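Local coordinates for protein putative Acetyltransferase from the GNAT family (Novosphingobium aromaticivorans DSM 12444, PDB 3EC4) that probably transfers an acyl group, likely acetyl, as a putative member of the GNAT acetyltransferase family, at residues I101-L115 with Q133-M146. Numbering follows the deposited sequence. Where two conformers were deposited one is given.
Sequences IVALGETDVPEMTAL and QFYGVRIDGRLAAM
Arg-138, near the end of strand 134-139, reaches across to form salt bridges with two acids of the 101-115 segment. Its CG lies anti to the carbonyl carbon (chi1 -64°) and the chain bends at chi2, which carries the guanidinium over to Asp-108 and Glu-111, with Leu-143 CB against one face, toward its rim. NE gives its proton to a water that in turn donates to Asp-108 OD1. NH2 donates to both acids, to Asp-108 OD1 at 2.9 Å and Glu-111 OE1 at 2.9 Å. Arg-138 NH1 donates to Glu-111 OE2 at 2.8 Å, nearly in the guanidinium plane. The same NH1 also bonds the carbonyl of Gly-141 in the type I' hairpin turn. The grip on Glu-111 is thus end-on, yet skewed, the two planes standing 50° apart. Asp-108 OD2 meanwhile takes the N-H of Gly-105, holding the carboxylate against the 3-10 turn 106-108. Replacing Arg-138 with a leucine would probably leave two neighbouring carboxylates without their shared cation and the Gly-141 carbonyl without this donor.

Next to the network, Leu-143 CD2 packs on Met-112 CG (3.7 Å), and Met-112 CE lies 3.6 Å from Phe-134 CG. Leu-104 sets its CG 3.6 Å from Gly-136 N and its CD2 against Leu-143 CD1. At strand 102-103, Val-102 and Gly-136 exchange two backbone hydrogen bonds as an antiparallel pair, adding this short strand to the edge of the GNAT sheet. Helix 109-115 is therefore held to the 134-146 hairpin by an apolar layer bordered by a charged clamp, whose single cation probably offsets the mutual repulsion of the two acids.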
loop_
_atom_site.group_PDB
_atom_site.type_symbol
_atom_site.label_atom_id
_atom_site.label_comp_id
_atom_site.label_asym_id
_atom_site.label_seq_id
_atom_site.Cartn_x
_atom_site.Cartn_y
_atom_site.Cartn_z
ATOM N N ILE A 101 18.773 10.876 0.401
ATOM C CA ILE A 101 17.845 9.745 0.497
ATOM C C ILE A 101 18.680 8.471 0.398
ATOM O O ILE A 101 19.457 8.306 -0.565
ATOM C CB ILE A 101 16.774 9.774 -0.606
ATOM C CG1 ILE A 101 16.077 11.125 -0.688
ATOM C CG2 ILE A 101 15.732 8.628 -0.406
ATOM C CD1 ILE A 101 15.545 11.607 0.624
ATOM N N VAL A 102 18.558 7.597 1.399
ATOM C CA VAL A 102 19.311 6.343 1.479
ATOM C C VAL A 102 18.407 5.126 1.299
ATOM O O VAL A 102 17.280 5.109 1.764
ATOM C CB VAL A 102 20.085 6.224 2.843
ATOM C CG1 VAL A 102 21.141 7.355 2.992
ATOM C CG2 VAL A 102 19.124 6.241 4.037
ATOM N N ALA A 103 18.883 4.115 0.581
ATOM C CA ALA A 103 18.181 2.839 0.509
ATOM C C ALA A 103 18.173 2.169 1.903
ATOM O O ALA A 103 19.177 2.161 2.619
ATOM C CB ALA A 103 18.834 1.909 -0.526
ATOM N N LEU A 104 17.031 1.616 2.288
ATOM C CA LEU A 104 16.915 0.876 3.527
ATOM C C LEU A 104 17.024 -0.622 3.286
ATOM O O LEU A 104 16.767 -1.111 2.192
ATOM C CB LEU A 104 15.595 1.197 4.205
ATOM C CG LEU A 104 15.452 2.703 4.517
ATOM C CD1 LEU A 104 14.091 2.990 5.142
ATOM C CD2 LEU A 104 16.605 3.218 5.372
ATOM N N GLY A 105 17.357 -1.361 4.325
ATOM C CA GLY A 105 17.459 -2.805 4.216
ATOM C C GLY A 105 17.261 -3.499 5.532
ATOM O O GLY A 105 16.785 -2.898 6.481
ATOM N N GLU A 106 17.698 -4.764 5.613
ATOM C CA GLU A 106 17.392 -5.586 6.775
ATOM C C GLU A 106 17.837 -4.945 8.075
ATOM O O GLU A 106 17.161 -5.073 9.067
ATOM C CB GLU A 106 18.052 -6.970 6.654
ATOM C CG GLU A 106 17.389 -8.042 7.523
ATOM C CD GLU A 106 18.051 -9.427 7.386
ATOM O OE1 GLU A 106 19.266 -9.477 7.061
ATOM O OE2 GLU A 106 17.350 -10.452 7.617
ATOM N N THR A 107 18.993 -4.292 8.090
ATOM C CA THR A 107 19.490 -3.711 9.332
ATOM C C THR A 107 18.596 -2.575 9.856
ATOM O O THR A 107 18.611 -2.294 11.038
ATOM C CB THR A 107 20.966 -3.243 9.239
ATOM O OG1 THR A 107 21.118 -2.199 8.263
ATOM C CG2 THR A 107 21.905 -4.403 8.905
ATOM N N ASP A 108 17.816 -1.935 8.982
ATOM C CA ASP A 108 16.928 -0.841 9.351
ATOM C C ASP A 108 15.560 -1.281 9.851
ATOM O O ASP A 108 14.748 -0.444 10.291
ATOM C CB ASP A 108 16.741 0.096 8.143
ATOM C CG ASP A 108 18.056 0.581 7.596
ATOM O OD1 ASP A 108 18.713 1.389 8.277
ATOM O OD2 ASP A 108 18.424 0.159 6.484
ATOM N N VAL A 109 15.301 -2.578 9.806
ATOM C CA VAL A 109 13.938 -3.071 10.064
ATOM C C VAL A 109 13.396 -2.701 11.454
ATOM O O VAL A 109 12.274 -2.219 11.537
ATOM C CB VAL A 109 13.825 -4.553 9.739
ATOM C CG1 VAL A 109 12.469 -5.135 10.271
ATOM C CG2 VAL A 109 13.999 -4.760 8.203
ATOM N N PRO A 110 14.191 -2.849 12.530
ATOM C CA PRO A 110 13.699 -2.363 13.855
ATOM C C PRO A 110 13.229 -0.903 13.865
ATOM O O PRO A 110 12.131 -0.584 14.391
ATOM C CB PRO A 110 14.931 -2.545 14.750
ATOM C CG PRO A 110 15.630 -3.723 14.145
ATOM C CD PRO A 110 15.520 -3.474 12.673
ATOM N N GLU A 111 14.046 -0.029 13.295
ATOM C CA GLU A 111 13.699 1.388 13.215
ATOM C C GLU A 111 12.536 1.684 12.294
ATOM O O GLU A 111 11.752 2.594 12.588
ATOM C CB GLU A 111 14.910 2.211 12.787
ATOM C CG GLU A 111 15.913 2.330 13.883
ATOM C CD GLU A 111 17.215 2.937 13.421
ATOM O OE1 GLU A 111 18.017 2.211 12.737
ATOM O OE2 GLU A 111 17.428 4.136 13.742
HETATM N N MSE A 112 12.427 0.943 11.181
HETATM C CA MSE A 112 11.288 1.049 10.252
HETATM C C MSE A 112 10.012 0.618 10.935
HETATM O O MSE A 112 8.962 1.250 10.832
HETATM C CB MSE A 112 11.530 0.142 9.045
HETATM C CG MSE A 112 12.676 0.686 8.092
HETATM SE SE MSE A 112 13.185 -0.697 6.793
HETATM C CE MSE A 112 11.724 -0.505 5.597
ATOM N N THR A 113 10.122 -0.479 11.660
ATOM C CA THR A 113 8.989 -0.972 12.442
ATOM C C THR A 113 8.494 0.010 13.502
ATOM O O THR A 113 7.285 0.224 13.632
ATOM C CB THR A 113 9.343 -2.330 13.025
ATOM O OG1 THR A 113 9.414 -3.261 11.942
ATOM C CG2 THR A 113 8.252 -2.763 14.028
ATOM N N ALA A 114 9.388 0.598 14.279
ATOM C CA ALA A 114 8.991 1.594 15.278
ATOM C C ALA A 114 8.261 2.752 14.603
ATOM O O ALA A 114 7.207 3.188 15.069
ATOM C CB ALA A 114 10.154 2.129 16.007
ATOM N N LEU A 115 8.861 3.273 13.532
ATOM C CA LEU A 115 8.253 4.413 12.785
ATOM C C LEU A 115 6.868 4.069 12.253
ATOM O O LEU A 115 5.897 4.822 12.492
ATOM C CB LEU A 115 9.198 4.860 11.658
ATOM C CG LEU A 115 8.712 5.911 10.649
ATOM C CD1 LEU A 115 8.334 7.260 11.296
ATOM C CD2 LEU A 115 9.875 6.100 9.592
ATOM N N GLN A 133 11.288 -2.044 -2.646
ATOM C CA GLN A 133 12.340 -1.116 -2.224
ATOM C C GLN A 133 11.788 -0.092 -1.266
ATOM O O GLN A 133 10.766 0.532 -1.534
ATOM C CB GLN A 133 12.915 -0.375 -3.417
ATOM C CG GLN A 133 14.112 0.528 -3.069
ATOM C CD GLN A 133 15.316 -0.244 -2.619
ATOM O OE1 GLN A 133 15.732 -1.182 -3.294
ATOM N NE2 GLN A 133 15.881 0.124 -1.466
ATOM N N PHE A 134 12.539 0.148 -0.196
ATOM C CA PHE A 134 12.314 1.227 0.738
ATOM C C PHE A 134 13.475 2.194 0.805
ATOM O O PHE A 134 14.648 1.809 0.646
ATOM C CB PHE A 134 12.009 0.641 2.131
ATOM C CG PHE A 134 10.554 0.308 2.321
ATOM C CD1 PHE A 134 10.026 -0.848 1.769
ATOM C CD2 PHE A 134 9.717 1.163 3.004
ATOM C CE1 PHE A 134 8.664 -1.134 1.896
ATOM C CE2 PHE A 134 8.354 0.876 3.136
ATOM C CZ PHE A 134 7.844 -0.273 2.601
ATOM N N TYR A 135 13.142 3.474 0.959
ATOM C CA TYR A 135 14.109 4.532 1.124
ATOM C C TYR A 135 13.804 5.273 2.420
ATOM O O TYR A 135 12.662 5.244 2.937
ATOM C CB TYR A 135 14.032 5.485 -0.067
ATOM C CG TYR A 135 14.560 4.882 -1.368
ATOM C CD1 TYR A 135 15.903 4.786 -1.595
ATOM C CD2 TYR A 135 13.701 4.391 -2.341
ATOM C CE1 TYR A 135 16.397 4.251 -2.776
ATOM C CE2 TYR A 135 14.192 3.850 -3.528
ATOM C CZ TYR A 135 15.551 3.787 -3.722
ATOM O OH TYR A 135 16.090 3.232 -4.887
ATOM N N GLY A 136 14.832 5.926 2.946
ATOM C CA GLY A 136 14.698 6.658 4.177
ATOM C C GLY A 136 15.517 7.921 4.147
ATOM O O GLY A 136 16.360 8.103 3.289
ATOM N N VAL A 137 15.257 8.748 5.142
ATOM C CA VAL A 137 16.111 9.877 5.450
ATOM C C VAL A 137 16.473 9.790 6.922
ATOM O O VAL A 137 15.616 9.490 7.767
ATOM C CB VAL A 137 15.458 11.253 5.152
ATOM C CG1 VAL A 137 16.462 12.370 5.401
ATOM C CG2 VAL A 137 14.954 11.322 3.724
ATOM N N ARG A 138 17.744 10.046 7.210
ATOM C CA ARG A 138 18.252 10.037 8.587
ATOM C C ARG A 138 18.584 11.442 9.033
ATOM O O ARG A 138 19.157 12.208 8.276
ATOM C CB ARG A 138 19.485 9.134 8.724
ATOM C CG ARG A 138 19.152 7.669 8.439
ATOM C CD ARG A 138 19.955 6.680 9.288
ATOM N NE ARG A 138 19.299 5.370 9.275
ATOM C CZ ARG A 138 18.790 4.738 10.343
ATOM N NH1 ARG A 138 18.873 5.259 11.559
ATOM N NH2 ARG A 138 18.203 3.559 10.194
ATOM N N ILE A 139 18.215 11.755 10.262
ATOM C CA ILE A 139 18.443 13.058 10.900
ATOM C C ILE A 139 18.920 12.769 12.341
ATOM O O ILE A 139 18.272 12.012 13.072
ATOM C CB ILE A 139 17.141 13.898 10.929
ATOM C CG1 ILE A 139 16.706 14.269 9.518
ATOM C CG2 ILE A 139 17.321 15.182 11.789
ATOM C CD1 ILE A 139 15.450 15.135 9.449
ATOM N N ASP A 140 20.060 13.340 12.721
ATOM C CA ASP A 140 20.712 13.097 14.039
ATOM C C ASP A 140 20.917 11.608 14.260
ATOM O O ASP A 140 20.739 11.103 15.379
ATOM C CB ASP A 140 19.879 13.656 15.218
ATOM C CG ASP A 140 19.481 15.128 15.037
ATOM O OD1 ASP A 140 20.361 15.944 14.681
ATOM O OD2 ASP A 140 18.285 15.455 15.271
ATOM N N GLY A 141 21.213 10.894 13.179
ATOM C CA GLY A 141 21.334 9.432 13.231
ATOM C C GLY A 141 20.063 8.627 13.346
ATOM O O GLY A 141 20.103 7.410 13.310
ATOM N N ARG A 142 18.921 9.288 13.481
ATOM C CA ARG A 142 17.632 8.607 13.549
ATOM C C ARG A 142 17.000 8.478 12.163
ATOM O O ARG A 142 17.238 9.318 11.293
ATOM C CB ARG A 142 16.704 9.356 14.471
ATOM C CG ARG A 142 17.308 9.588 15.810
ATOM C CD ARG A 142 16.330 10.066 16.865
ATOM N NE ARG A 142 17.040 10.055 18.150
ATOM C CZ ARG A 142 17.757 11.057 18.672
ATOM N NH1 ARG A 142 17.851 12.245 18.090
ATOM N NH2 ARG A 142 18.371 10.859 19.831
ATOM N N LEU A 143 16.191 7.437 11.975
ATOM C CA LEU A 143 15.389 7.273 10.751
ATOM C C LEU A 143 14.212 8.218 10.843
ATOM O O LEU A 143 13.277 7.946 11.554
ATOM C CB LEU A 143 14.903 5.832 10.603
ATOM C CG LEU A 143 14.052 5.489 9.364
ATOM C CD1 LEU A 143 14.854 5.801 8.094
ATOM C CD2 LEU A 143 13.531 4.074 9.412
ATOM N N ALA A 144 14.273 9.329 10.119
ATOM C CA ALA A 144 13.265 10.390 10.236
ATOM C C ALA A 144 11.957 10.066 9.529
ATOM O O ALA A 144 10.894 10.453 9.956
ATOM C CB ALA A 144 13.832 11.666 9.718
ATOM N N ALA A 145 12.061 9.367 8.404
ATOM C CA ALA A 145 10.957 9.205 7.468
ATOM C C ALA A 145 11.345 8.114 6.505
ATOM O O ALA A 145 12.530 7.868 6.285
ATOM C CB ALA A 145 10.686 10.493 6.678
HETATM N N MSE A 146 10.336 7.496 5.923
HETATM C CA MSE A 146 10.543 6.463 4.916
HETATM C C MSE A 146 9.411 6.411 3.904
HETATM O O MSE A 146 8.318 6.995 4.108
HETATM C CB MSE A 146 10.726 5.099 5.576
HETATM C CG MSE A 146 9.471 4.582 6.139
HETATM SE SE MSE A 146 9.711 2.845 6.985
HETATM C CE MSE A 146 7.974 2.606 7.673
HETATM O O HOH W 1 14.469 -1.930 0.706
HETATM O O HOH W 2 20.095 3.759 7.224
HETATM O O HOH W 3 15.265 5.622 14.324
#